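Local coordinates for N-acetylglucosaminidase (Ostrinia furnacalis, PDB 3NSM), which hydrolyses beta-linked N-acetylglucosamine units one at a time from the non-reducing ends of chitooligosaccharides, preferring shorter substrates, at residues T337-M342 with P398-T403; K376-F381 with W402-T407; W426-D431 with S447-L452; A451-C456 with E498-S503. All coordinates share one frame; numbering follows the deposited sequence.

Contact 1. Residues T337-M342 with P398-T403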
loop_
_atom_site.group_PDB
_atom_site.type_symbol
_atom_site.label_atom_id
_atom_site.label_comp_id
_atom_site.label_asym_id
_atom_site.label_seq_id
_atom_site.Cartn_x
_atom_site.Cartn_y
_atom_site.Cartn_z
ATOM N N THR A 337 19.922 5.465 22.452
ATOM C CA THR A 337 20.218 4.056 22.204
ATOM C C THR A 337 21.237 3.492 23.191
ATOM O O THR A 337 22.224 4.148 23.532
ATOM C CB THR A 337 20.638 3.760 20.731
ATOM O OG1 THR A 337 20.611 2.342 20.505
ATOM C CG2 THR A 337 22.034 4.309 20.407
ATOM N N ASP A 338 20.961 2.277 23.656
ATOM C CA ASP A 338 21.858 1.535 24.535
ATOM C C ASP A 338 22.590 0.462 23.745
ATOM O O ASP A 338 23.434 -0.248 24.294
ATOM C CB ASP A 338 21.064 0.874 25.673
ATOM C CG ASP A 338 19.842 0.117 25.170
ATOM O OD1 ASP A 338 19.081 0.693 24.364
ATOM O OD2 ASP A 338 19.630 -1.049 25.574
ATOM N N ILE A 339 22.264 0.348 22.459
ATOM C CA ILE A 339 22.817 -0.701 21.595
ATOM C C ILE A 339 23.231 -0.112 20.240
ATOM O O ILE A 339 22.621 0.834 19.767
ATOM C CB ILE A 339 21.778 -1.838 21.375
ATOM C CG1 ILE A 339 21.354 -2.461 22.711
ATOM C CG2 ILE A 339 22.311 -2.907 20.434
ATOM C CD1 ILE A 339 19.941 -3.005 22.696
ATOM N N PHE A 340 24.264 -0.672 19.625
ATOM C CA PHE A 340 24.664 -0.252 18.288
ATOM C C PHE A 340 24.655 -1.450 17.359
ATOM O O PHE A 340 25.113 -2.545 17.724
ATOM C CB PHE A 340 26.039 0.434 18.312
ATOM C CG PHE A 340 26.434 1.084 17.005
ATOM C CD1 PHE A 340 27.686 0.843 16.449
ATOM C CD2 PHE A 340 25.558 1.941 16.334
ATOM C CE1 PHE A 340 28.069 1.443 15.241
ATOM C CE2 PHE A 340 25.928 2.541 15.123
ATOM C CZ PHE A 340 27.187 2.293 14.579
ATOM N N HIS A 341 24.104 -1.251 16.166
ATOM C CA HIS A 341 24.030 -2.305 15.180
ATOM C C HIS A 341 25.113 -2.036 14.137
ATOM O O HIS A 341 25.207 -0.924 13.603
ATOM C CB HIS A 341 22.628 -2.346 14.561
ATOM C CG HIS A 341 22.310 -3.625 13.854
ATOM N ND1 HIS A 341 23.129 -4.167 12.887
ATOM C CD2 HIS A 341 21.245 -4.454 13.947
ATOM C CE1 HIS A 341 22.597 -5.288 12.433
ATOM N NE2 HIS A 341 21.452 -5.485 13.061
ATOM N N MET A 342 25.937 -3.044 13.865
ATOM C CA MET A 342 27.098 -2.877 12.992
ATOM C C MET A 342 26.983 -3.706 11.726
ATOM O O MET A 342 27.950 -3.883 10.984
ATOM C CB MET A 342 28.399 -3.164 13.750
ATOM C CG MET A 342 28.663 -2.168 14.883
ATOM S SD MET A 342 30.305 -2.295 15.631
ATOM C CE MET A 342 31.329 -1.561 14.350
ATOM N N PRO A 398 26.422 -3.074 24.005
ATOM C CA PRO A 398 26.234 -4.277 23.193
ATOM C C PRO A 398 26.186 -3.950 21.702
ATOM O O PRO A 398 25.663 -2.904 21.324
ATOM C CB PRO A 398 24.876 -4.813 23.655
ATOM C CG PRO A 398 24.599 -4.139 24.955
ATOM C CD PRO A 398 25.265 -2.810 24.876
ATOM N N LEU A 399 26.726 -4.838 20.875
ATOM C CA LEU A 399 26.732 -4.642 19.433
ATOM C C LEU A 399 25.985 -5.763 18.741
ATOM O O LEU A 399 26.082 -6.927 19.152
ATOM C CB LEU A 399 28.166 -4.574 18.888
ATOM C CG LEU A 399 29.159 -3.587 19.510
ATOM C CD1 LEU A 399 30.586 -3.877 19.045
ATOM C CD2 LEU A 399 28.769 -2.136 19.235
ATOM N N ILE A 400 25.256 -5.419 17.679
ATOM C CA ILE A 400 24.514 -6.411 16.905
ATOM C C ILE A 400 25.166 -6.678 15.548
ATOM O O ILE A 400 25.622 -5.747 14.865
ATOM C CB ILE A 400 23.028 -6.008 16.711
ATOM C CG1 ILE A 400 22.392 -5.628 18.055
ATOM C CG2 ILE A 400 22.242 -7.134 16.042
ATOM C CD1 ILE A 400 21.028 -4.977 17.937
ATOM N N LEU A 401 25.221 -7.955 15.182
ATOM C CA LEU A 401 25.571 -8.378 13.830
ATOM C C LEU A 401 24.564 -9.417 13.354
ATOM O O LEU A 401 23.951 -10.095 14.168
ATOM C CB LEU A 401 26.980 -8.971 13.780
ATOM C CG LEU A 401 28.207 -8.106 14.070
ATOM C CD1 LEU A 401 29.435 -8.996 14.026
ATOM C CD2 LEU A 401 28.348 -6.953 13.084
ATOM N N TRP A 402 24.394 -9.535 12.038
ATOM C CA TRP A 402 23.514 -10.543 11.457
ATOM C C TRP A 402 24.171 -11.916 11.473
ATOM O O TRP A 402 25.395 -12.016 11.555
ATOM C CB TRP A 402 23.178 -10.184 10.008
ATOM C CG TRP A 402 22.160 -9.097 9.862
ATOM C CD1 TRP A 402 22.403 -7.767 9.657
ATOM C CD2 TRP A 402 20.738 -9.246 9.895
ATOM N NE1 TRP A 402 21.218 -7.079 9.567
ATOM C CE2 TRP A 402 20.180 -7.962 9.714
ATOM C CE3 TRP A 402 19.877 -10.339 10.074
ATOM C CZ2 TRP A 402 18.800 -7.740 9.697
ATOM C CZ3 TRP A 402 18.506 -10.118 10.053
ATOM C CH2 TRP A 402 17.982 -8.827 9.866
ATOM N N THR A 403 23.353 -12.969 11.389
ATOM C CA THR A 403 23.857 -14.307 11.084
ATOM C C THR A 403 24.510 -14.274 9.713
ATOM O O THR A 403 23.912 -13.803 8.747
ATOM C CB THR A 403 22.745 -15.378 11.055
ATOM O OG1 THR A 403 21.627 -14.890 10.302
ATOM C CG2 THR A 403 22.298 -15.741 12.470
#
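Phe340 O is approached by two groups of the partner strand: Ile400 N donates to it at 2.9 Å, and Leu399 CA makes a CA-H...O contact with it at 3.2 Å. Met342 N returns a nearly straight bond to Ile400 O, also 2.9 Å, and Phe340 N gives another to Pro398 O, so Phe340 is bonded through both its N and its O. These bonds join strands 340-343 and 399-402, neighbouring parallel strands of the eight-stranded TIM barrel of the family 20 catalytic domain. On one face the Ile400 CG2 branch sits over the imidazole of His341, 3.8 Å from the ring centroid, a CH-pi contact; with CG trans to the backbone N (chi1 -162°), the His341 ring also meets the indole of Trp402 obliquely, planes at 51°. Ile400 CD1 presses on Ile339 CG2 at 3.5 Å, tighter than usual for two carbons. The Phe340 and Leu399 side chains leave from the other face, where Leu399 CD2 meets Phe340 CB and Leu399 CD1 lies 3.8 Å from Met342 SD, packed against helix 373-393. His341 also stacks on His222, and its ND1 is hydrogen-bonded to Gly343 N. Packing by Ile400, Trp402 and His222, together with the ND1 bond, would limit rotation of the imidazole beside the indole of Trp402.

Contact 2. Residues K376-F381 with W402-T407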
loop_
_atom_site.group_PDB
_atom_site.type_symbol
_atom_site.label_atom_id
_atom_site.label_comp_id
_atom_site.label_asym_id
_atom_site.label_seq_id
_atom_site.Cartn_x
_atom_site.Cartn_y
_atom_site.Cartn_z
ATOM N N LYS A 376 39.514 -14.118 7.991
ATOM C CA LYS A 376 40.507 -13.469 8.846
ATOM C C LYS A 376 40.501 -11.953 8.645
ATOM O O LYS A 376 40.601 -11.189 9.609
ATOM C CB LYS A 376 41.907 -14.037 8.565
ATOM C CG LYS A 376 42.478 -14.950 9.652
ATOM C CD LYS A 376 43.110 -14.119 10.777
ATOM C CE LYS A 376 44.198 -14.882 11.527
ATOM N NZ LYS A 376 45.026 -13.955 12.364
ATOM N N LEU A 377 40.380 -11.536 7.387
ATOM C CA LEU A 377 40.318 -10.121 7.030
ATOM C C LEU A 377 39.063 -9.449 7.588
ATOM O O LEU A 377 39.142 -8.360 8.163
ATOM C CB LEU A 377 40.390 -9.954 5.510
ATOM C CG LEU A 377 40.538 -8.539 4.941
ATOM C CD1 LEU A 377 41.725 -7.796 5.541
ATOM C CD2 LEU A 377 40.659 -8.607 3.438
ATOM N N TRP A 378 37.916 -10.113 7.427
ATOM C CA TRP A 378 36.638 -9.621 7.943
ATOM C C TRP A 378 36.709 -9.449 9.461
ATOM O O TRP A 378 36.256 -8.441 10.002
ATOM C CB TRP A 378 35.504 -10.574 7.538
ATOM C CG TRP A 378 34.094 -10.109 7.862
ATOM C CD1 TRP A 378 33.727 -9.017 8.600
ATOM C CD2 TRP A 378 32.875 -10.766 7.493
ATOM N NE1 TRP A 378 32.360 -8.945 8.696
ATOM C CE2 TRP A 378 31.811 -10.006 8.028
ATOM C CE3 TRP A 378 32.578 -11.917 6.755
ATOM C CZ2 TRP A 378 30.470 -10.358 7.846
ATOM C CZ3 TRP A 378 31.239 -12.268 6.571
ATOM C CH2 TRP A 378 30.207 -11.489 7.116
ATOM N N ASN A 379 37.300 -10.428 10.140
ATOM C CA ASN A 379 37.516 -10.336 11.581
ATOM C C ASN A 379 38.466 -9.196 11.942
ATOM O O ASN A 379 38.246 -8.476 12.923
ATOM C CB ASN A 379 38.047 -11.659 12.139
ATOM C CG ASN A 379 38.230 -11.616 13.648
ATOM O OD1 ASN A 379 37.415 -11.025 14.365
ATOM N ND2 ASN A 379 39.304 -12.239 14.140
ATOM N N TYR A 380 39.522 -9.043 11.147
ATOM C CA TYR A 380 40.451 -7.931 11.314
ATOM C C TYR A 380 39.697 -6.598 11.235
ATOM O O TYR A 380 39.898 -5.721 12.079
ATOM C CB TYR A 380 41.586 -7.999 10.283
ATOM C CG TYR A 380 42.486 -6.776 10.271
ATOM C CD1 TYR A 380 43.522 -6.634 11.198
ATOM C CD2 TYR A 380 42.299 -5.760 9.332
ATOM C CE1 TYR A 380 44.346 -5.509 11.191
ATOM C CE2 TYR A 380 43.113 -4.634 9.318
ATOM C CZ TYR A 380 44.134 -4.515 10.243
ATOM O OH TYR A 380 44.940 -3.396 10.222
ATOM N N PHE A 381 38.817 -6.472 10.238
ATOM C CA PHE A 381 37.975 -5.281 10.087
ATOM C C PHE A 381 37.065 -5.040 11.292
ATOM O O PHE A 381 37.079 -3.957 11.881
ATOM C CB PHE A 381 37.119 -5.333 8.811
ATOM C CG PHE A 381 36.043 -4.273 8.779
ATOM C CD1 PHE A 381 34.739 -4.564 9.184
ATOM C CD2 PHE A 381 36.350 -2.968 8.403
ATOM C CE1 PHE A 381 33.762 -3.577 9.194
ATOM C CE2 PHE A 381 35.379 -1.984 8.410
ATOM C CZ PHE A 381 34.082 -2.288 8.803
ATOM N N TRP A 402 24.394 -9.535 12.038
ATOM C CA TRP A 402 23.514 -10.543 11.457
ATOM C C TRP A 402 24.171 -11.916 11.473
ATOM O O TRP A 402 25.395 -12.016 11.555
ATOM C CB TRP A 402 23.178 -10.184 10.008
ATOM C CG TRP A 402 22.160 -9.097 9.862
ATOM C CD1 TRP A 402 22.403 -7.767 9.657
ATOM C CD2 TRP A 402 20.738 -9.246 9.895
ATOM N NE1 TRP A 402 21.218 -7.079 9.567
ATOM C CE2 TRP A 402 20.180 -7.962 9.714
ATOM C CE3 TRP A 402 19.877 -10.339 10.074
ATOM C CZ2 TRP A 402 18.800 -7.740 9.697
ATOM C CZ3 TRP A 402 18.506 -10.118 10.053
ATOM C CH2 TRP A 402 17.982 -8.827 9.866
ATOM N N THR A 403 23.353 -12.969 11.389
ATOM C CA THR A 403 23.857 -14.307 11.084
ATOM C C THR A 403 24.510 -14.274 9.713
ATOM O O THR A 403 23.912 -13.803 8.747
ATOM C CB THR A 403 22.745 -15.378 11.055
ATOM O OG1 THR A 403 21.627 -14.890 10.302
ATOM C CG2 THR A 403 22.298 -15.741 12.470
ATOM N N SER A 404 25.736 -14.777 9.642
ATOM C CA SER A 404 26.533 -14.749 8.419
ATOM C C SER A 404 27.626 -15.797 8.523
ATOM O O SER A 404 27.705 -16.520 9.520
ATOM C CB SER A 404 27.178 -13.370 8.236
ATOM O OG SER A 404 28.083 -13.088 9.294
ATOM N N THR A 405 28.474 -15.856 7.499
ATOM C CA THR A 405 29.668 -16.702 7.509
ATOM C C THR A 405 30.524 -16.395 8.736
ATOM O O THR A 405 31.020 -17.311 9.387
ATOM C CB THR A 405 30.478 -16.527 6.206
ATOM O OG1 THR A 405 29.712 -17.040 5.112
ATOM C CG2 THR A 405 31.804 -17.268 6.265
ATOM N N LEU A 406 30.658 -15.112 9.067
ATOM C CA LEU A 406 31.419 -14.689 10.243
ATOM C C LEU A 406 30.829 -15.207 11.555
ATOM O O LEU A 406 31.567 -15.549 12.476
ATOM C CB LEU A 406 31.545 -13.159 10.284
ATOM C CG LEU A 406 32.319 -12.504 11.439
ATOM C CD1 LEU A 406 33.816 -12.795 11.346
ATOM C CD2 LEU A 406 32.074 -11.000 11.498
ATOM N N THR A 407 29.507 -15.267 11.640
ATOM C CA THR A 407 28.838 -15.575 12.904
ATOM C C THR A 407 28.331 -17.014 12.983
ATOM O O THR A 407 27.543 -17.349 13.871
ATOM C CB THR A 407 27.677 -14.605 13.180
ATOM O OG1 THR A 407 26.803 -14.586 12.048
ATOM C CG2 THR A 407 28.203 -13.202 13.444
#
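Ser404, the first residue of 402-407 to meet the helix, brings its OG to 3.4 Å from Trp378 CH2, at the far end of the indole from the helix backbone. With chi1 at 63°, OG can face both the indole and Leu406 N, which gives it a weak bond within the turn. Thr405 adds a light touch, CB 4.3 Å from Trp378 CZ3, while its hydroxyl is hydrogen-bonded to Glu346, inferred to be part of the charge relay system. Leu406 carries most of the contact. Its CB stands almost exactly above the centre of the six-membered ring of Trp378, 3.6 Å from the centroid and 2° off the normal, a CH-pi contact over the face; CD2 reaches along the same face to the pyrrole part, 3.5 Å from Trp378 NE1. CD1 looks instead toward Asn379 CB at longer range. Thr407 closes the turn from inside: its OG1 donates to Trp402 O at 3.0 Å on a lone pair and accepts a short, bent bond from Ser404 N. No hydrogen bond crosses between 376-381 and 402-407. Dispersion over the indole face therefore joins them, and the hydroxyl bonds within the loop are consistent with a fixed turn that presents Leu406 to the ring.

Contact 3. Residues W426-D431 with S447-L452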
loop_
_atom_site.group_PDB
_atom_site.type_symbol
_atom_site.label_atom_id
_atom_site.label_comp_id
_atom_site.label_asym_id
_atom_site.label_seq_id
_atom_site.Cartn_x
_atom_site.Cartn_y
_atom_site.Cartn_z
ATOM N N TRP A 426 18.236 -14.073 10.518
ATOM C CA TRP A 426 17.358 -14.033 9.350
ATOM C C TRP A 426 16.966 -15.425 8.864
ATOM O O TRP A 426 15.978 -15.570 8.144
ATOM C CB TRP A 426 17.965 -13.210 8.198
ATOM C CG TRP A 426 19.235 -13.771 7.612
ATOM C CD1 TRP A 426 20.505 -13.346 7.869
ATOM C CD2 TRP A 426 19.355 -14.849 6.664
ATOM N NE1 TRP A 426 21.411 -14.099 7.156
ATOM C CE2 TRP A 426 20.732 -15.024 6.407
ATOM C CE3 TRP A 426 18.434 -15.683 6.011
ATOM C CZ2 TRP A 426 21.215 -16.004 5.523
ATOM C CZ3 TRP A 426 18.914 -16.660 5.130
ATOM C CH2 TRP A 426 20.294 -16.809 4.896
ATOM N N THR A 427 17.732 -16.442 9.256
ATOM C CA THR A 427 17.449 -17.830 8.867
ATOM C C THR A 427 16.093 -18.292 9.407
ATOM O O THR A 427 15.552 -17.677 10.328
ATOM C CB THR A 427 18.543 -18.807 9.362
ATOM O OG1 THR A 427 18.580 -18.810 10.793
ATOM C CG2 THR A 427 19.913 -18.422 8.827
ATOM N N THR A 428 15.551 -19.372 8.842
ATOM C CA THR A 428 14.276 -19.926 9.308
ATOM C C THR A 428 14.428 -20.463 10.724
ATOM O O THR A 428 15.531 -20.813 11.139
ATOM C CB THR A 428 13.760 -21.059 8.400
ATOM O OG1 THR A 428 14.633 -22.191 8.500
ATOM C CG2 THR A 428 13.687 -20.609 6.952
ATOM N N GLY A 429 13.318 -20.529 11.456
ATOM C CA GLY A 429 13.313 -20.992 12.848
ATOM C C GLY A 429 13.795 -22.419 13.069
ATOM O O GLY A 429 14.105 -22.812 14.200
ATOM N N VAL A 430 13.866 -23.191 11.986
ATOM C CA VAL A 430 14.307 -24.587 12.047
ATOM C C VAL A 430 15.735 -24.786 11.533
ATOM O O VAL A 430 16.170 -25.925 11.330
ATOM C CB VAL A 430 13.341 -25.527 11.275
ATOM C CG1 VAL A 430 11.980 -25.593 11.970
ATOM C CG2 VAL A 430 13.192 -25.081 9.823
ATOM N N ASP A 431 16.456 -23.685 11.316
ATOM C CA ASP A 431 17.853 -23.749 10.876
ATOM C C ASP A 431 18.759 -24.114 12.056
ATOM O O ASP A 431 18.637 -23.520 13.133
ATOM C CB ASP A 431 18.295 -22.425 10.238
ATOM C CG ASP A 431 19.630 -22.537 9.503
ATOM O OD1 ASP A 431 19.630 -22.480 8.251
ATOM O OD2 ASP A 431 20.680 -22.686 10.170
ATOM N N SER A 447 14.396 -12.430 13.284
ATOM C CA SER A 447 13.884 -11.819 12.080
ATOM C C SER A 447 13.830 -12.840 10.974
ATOM O O SER A 447 14.233 -12.557 9.885
ATOM C CB SER A 447 14.758 -10.648 11.665
ATOM O OG SER A 447 14.695 -9.610 12.576
ATOM N N ASN A 448 13.325 -14.026 11.266
ATOM C CA ASN A 448 13.380 -15.118 10.313
ATOM C C ASN A 448 12.696 -14.708 9.045
ATOM O O ASN A 448 11.603 -14.250 9.075
ATOM C CB ASN A 448 12.634 -16.298 10.869
ATOM C CG ASN A 448 12.711 -16.369 12.323
ATOM O OD1 ASN A 448 11.855 -15.916 13.001
ATOM N ND2 ASN A 448 13.756 -16.964 12.820
ATOM N N TYR A 449 13.357 -14.905 7.933
ATOM C CA TYR A 449 12.898 -14.361 6.653
ATOM C C TYR A 449 11.608 -15.002 6.138
ATOM O O TYR A 449 10.929 -14.441 5.273
ATOM C CB TYR A 449 14.010 -14.434 5.595
ATOM C CG TYR A 449 14.170 -15.786 4.951
ATOM C CD1 TYR A 449 14.947 -16.776 5.543
ATOM C CD2 TYR A 449 13.553 -16.074 3.739
ATOM C CE1 TYR A 449 15.098 -18.025 4.950
ATOM C CE2 TYR A 449 13.694 -17.318 3.136
ATOM C CZ TYR A 449 14.468 -18.290 3.750
ATOM O OH TYR A 449 14.604 -19.525 3.155
ATOM N N ASP A 450 11.267 -16.178 6.661
ATOM C CA ASP A 450 10.060 -16.865 6.212
ATOM C C ASP A 450 8.821 -16.330 6.919
ATOM O O ASP A 450 7.703 -16.571 6.474
ATOM C CB ASP A 450 10.187 -18.399 6.337
ATOM C CG ASP A 450 10.417 -18.869 7.770
ATOM O OD1 ASP A 450 11.076 -18.154 8.557
ATOM O OD2 ASP A 450 9.939 -19.976 8.106
ATOM N N ALA A 451 9.021 -15.580 7.999
ATOM C CA ALA A 451 7.894 -15.027 8.748
ATOM C C ALA A 451 7.978 -13.520 9.030
ATOM O O ALA A 451 6.959 -12.902 9.361
ATOM C CB ALA A 451 7.703 -15.794 10.050
ATOM N N LEU A 452 9.170 -12.932 8.901
ATOM C CA LEU A 452 9.385 -11.542 9.341
ATOM C C LEU A 452 10.030 -10.586 8.324
ATOM O O LEU A 452 10.384 -9.462 8.670
ATOM C CB LEU A 452 10.150 -11.522 10.667
ATOM C CG LEU A 452 9.357 -12.054 11.866
ATOM C CD1 LEU A 452 10.252 -12.251 13.067
ATOM C CD2 LEU A 452 8.203 -11.104 12.211
HETATM O O HOH W 1 10.660 -19.010 11.027
#
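Trp426 and Tyr449 meet obliquely, their ring planes at 57°, with Tyr449 CD1 in the plane of the indole at its edge, 3.7 Å from Trp426 CE3. Thr427 CG2, of the same segment, lies over the rim of one indole face. The tyrosine ring in turn has Trp426 O in its plane at the edge, 3.0 Å from Tyr449 CD1, and Thr428 CG2 lies 3.6 Å from Tyr449 CE1. With chi1 at 80°, Tyr449 CG sits between backbone N and carbonyl carbon, which turns the ring edge toward Trp426 O. Trp426 O also takes Tyr449 N at 2.7 Å. Next to it, Asn448 ND2 donates to Thr427 O at 3.2 Å, with the acceptor lying in the plane of the amide; the other end of that amide, OD1, is bonded to Asn481. One water accepts from Gly429 N and donates to Asp450 OD1 at 2.6 Å, bridging the type I turn 428-431 to the weakly helical turn around 449-452. Beyond the contact, Tyr449 meets the ring of Trp468, which is essential for chitooligosaccharide binding. The contact thus joins the loop between strand 421-425 and helix 432-439 to the start of helix 449-452, just past strand 443-446.

Contact 4. Residues A451-C456 with E498-S503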
loop_
_atom_site.group_PDB
_atom_site.type_symbol
_atom_site.label_atom_id
_atom_site.label_comp_id
_atom_site.label_asym_id
_atom_site.label_seq_id
_atom_site.Cartn_x
_atom_site.Cartn_y
_atom_site.Cartn_z
ATOM N N ALA A 451 9.021 -15.580 7.999
ATOM C CA ALA A 451 7.894 -15.027 8.748
ATOM C C ALA A 451 7.978 -13.520 9.030
ATOM O O ALA A 451 6.959 -12.902 9.361
ATOM C CB ALA A 451 7.703 -15.794 10.050
ATOM N N LEU A 452 9.170 -12.932 8.901
ATOM C CA LEU A 452 9.385 -11.542 9.341
ATOM C C LEU A 452 10.030 -10.586 8.324
ATOM O O LEU A 452 10.384 -9.462 8.670
ATOM C CB LEU A 452 10.150 -11.522 10.667
ATOM C CG LEU A 452 9.357 -12.054 11.866
ATOM C CD1 LEU A 452 10.252 -12.251 13.067
ATOM C CD2 LEU A 452 8.203 -11.104 12.211
ATOM N N TYR A 453 10.183 -11.028 7.084
ATOM C CA TYR A 453 10.653 -10.139 6.026
ATOM C C TYR A 453 9.442 -9.536 5.331
ATOM O O TYR A 453 8.827 -10.158 4.462
ATOM C CB TYR A 453 11.575 -10.881 5.053
ATOM C CG TYR A 453 13.038 -10.837 5.433
ATOM C CD1 TYR A 453 14.028 -10.797 4.454
ATOM C CD2 TYR A 453 13.436 -10.819 6.779
ATOM C CE1 TYR A 453 15.374 -10.759 4.795
ATOM C CE2 TYR A 453 14.777 -10.775 7.130
ATOM C CZ TYR A 453 15.737 -10.743 6.131
ATOM O OH TYR A 453 17.064 -10.695 6.471
ATOM N N PHE A 454 9.103 -8.313 5.731
ATOM C CA PHE A 454 7.857 -7.666 5.304
ATOM C C PHE A 454 7.911 -7.136 3.874
ATOM O O PHE A 454 6.915 -6.632 3.358
ATOM C CB PHE A 454 7.480 -6.547 6.284
ATOM C CG PHE A 454 6.800 -7.036 7.537
ATOM C CD1 PHE A 454 6.910 -8.369 7.943
ATOM C CD2 PHE A 454 6.068 -6.161 8.325
ATOM C CE1 PHE A 454 6.284 -8.812 9.102
ATOM C CE2 PHE A 454 5.444 -6.601 9.484
ATOM C CZ PHE A 454 5.550 -7.930 9.870
ATOM N N ASP A 455 9.071 -7.276 3.241
ATOM C CA ASP A 455 9.282 -6.847 1.866
ATOM C C ASP A 455 8.904 -7.922 0.837
ATOM O O ASP A 455 8.656 -7.605 -0.343
ATOM C CB ASP A 455 10.738 -6.403 1.677
ATOM C CG ASP A 455 11.748 -7.494 2.019
ATOM O OD1 ASP A 455 11.618 -8.146 3.086
ATOM O OD2 ASP A 455 12.693 -7.689 1.220
ATOM N N CYS A 456 8.849 -9.182 1.286
ATOM C CA CYS A 456 8.586 -10.336 0.414
ATOM C C CYS A 456 7.227 -10.308 -0.273
ATOM O O CYS A 456 6.235 -9.881 0.314
ATOM C CB CYS A 456 8.658 -11.651 1.207
ATOM S SG CYS A 456 10.147 -11.915 2.159
ATOM N N GLU A 498 12.061 -8.801 15.429
ATOM C CA GLU A 498 12.018 -7.583 14.631
ATOM C C GLU A 498 11.481 -7.872 13.245
ATOM O O GLU A 498 11.991 -8.754 12.540
ATOM C CB GLU A 498 13.426 -6.998 14.518
ATOM C CG GLU A 498 13.469 -5.583 14.010
ATOM C CD GLU A 498 14.772 -4.921 14.340
ATOM O OE1 GLU A 498 15.746 -5.143 13.596
ATOM O OE2 GLU A 498 14.821 -4.177 15.339
ATOM N N ALA A 499 10.446 -7.131 12.863
ATOM C CA ALA A 499 9.938 -7.172 11.503
ATOM C C ALA A 499 10.872 -6.334 10.642
ATOM O O ALA A 499 11.165 -5.192 10.975
ATOM C CB ALA A 499 8.516 -6.633 11.449
ATOM N N ALA A 500 11.357 -6.912 9.550
ATOM C CA ALA A 500 12.309 -6.227 8.680
ATOM C C ALA A 500 11.632 -5.693 7.426
ATOM O O ALA A 500 11.113 -6.463 6.614
ATOM C CB ALA A 500 13.452 -7.162 8.306
ATOM N N LEU A 501 11.633 -4.374 7.271
ATOM C CA LEU A 501 11.190 -3.769 6.021
ATOM C C LEU A 501 12.388 -3.282 5.200
ATOM O O LEU A 501 12.838 -2.136 5.336
ATOM C CB LEU A 501 10.180 -2.638 6.271
ATOM C CG LEU A 501 9.669 -1.851 5.053
ATOM C CD1 LEU A 501 9.123 -2.768 3.972
ATOM C CD2 LEU A 501 8.619 -0.832 5.486
ATOM N N TRP A 502 12.910 -4.174 4.360
ATOM C CA TRP A 502 13.912 -3.806 3.366
ATOM C C TRP A 502 13.232 -2.979 2.276
ATOM O O TRP A 502 12.045 -3.183 1.970
ATOM C CB TRP A 502 14.584 -5.049 2.793
ATOM C CG TRP A 502 15.203 -5.907 3.867
ATOM C CD1 TRP A 502 14.767 -7.122 4.291
ATOM C CD2 TRP A 502 16.350 -5.590 4.669
ATOM N NE1 TRP A 502 15.569 -7.593 5.303
ATOM C CE2 TRP A 502 16.550 -6.672 5.556
ATOM C CE3 TRP A 502 17.222 -4.493 4.731
ATOM C CZ2 TRP A 502 17.592 -6.698 6.486
ATOM C CZ3 TRP A 502 18.260 -4.520 5.652
ATOM C CH2 TRP A 502 18.439 -5.619 6.518
ATOM N N SER A 503 13.967 -2.033 1.701
ATOM C CA SER A 503 13.301 -0.985 0.938
ATOM C C SER A 503 13.671 -0.892 -0.529
ATOM O O SER A 503 13.497 0.167 -1.147
ATOM C CB SER A 503 13.473 0.362 1.632
ATOM O OG SER A 503 12.867 0.323 2.915
#
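Two backbone hydrogen bonds set the register: Ala500 N gives a nearly straight bond to Leu452 O at 2.9 Å, and Phe454 N gives one of equal length to Ala500 O. They form a single bridge between Tyr453 and Ala500. The aromatic contact comes from Trp502, whose indole turns its edge to the face of Tyr453 at 62° between planes; Trp502 NE1 stands 3.2 Å from Tyr453 CE1, off-centre over the ring. A CH-pi contact follows on Phe454, where Ala499 CB sits over the ring, 3.7 Å from the centroid. Phe454 also takes the guanidinium of Arg518 in a cation-pi contact. Ala500 belongs to strand 494-501, the last strand of the TIM barrel, so the bridge ties to it the chain that follows helix 449-452. That chain runs on to Cys456, disulfide-bonded to Cys469 next to Trp468, a residue essential for substrate binding. Apolar packing continues with Tyr453 CD2 at 4.0 Å from Ala500 CB. Among the polar groups, the Asp455 carboxylate runs alongside Trp502, planes 73° apart, with Asp455 OD1 3.5 Å from Trp502 CD1 at the ring edge. OD1 is buried here with no hydrogen-bonding partner in the model.

How the contacts relate
From the N terminus, contact 1 opens at 337-342 and closes at 398-403, joining adjacent barrel strands around a largely helical excursion. Contact 2 starts inside that excursion, on helix 373-393, and ends on 402-407, sharing Trp402 and Thr403 with contact 1, so the two cross rather than nest. Contact 3 closes across helix 432-439 and strand 443-446, joining the chain just past barrel strands 421-425 and 443-446; contact 4 begins on its final residues, Ala451 and Leu452, and closes on strand 494-501. Trp402 links the series: its indole packs on Trp426 and Ser447 of contact 3 and on Tyr453 and Trp502 of contact 4. Thr403 O probably bonds Trp426 NE1, and Ser447 OG probably bonds Glu498 O.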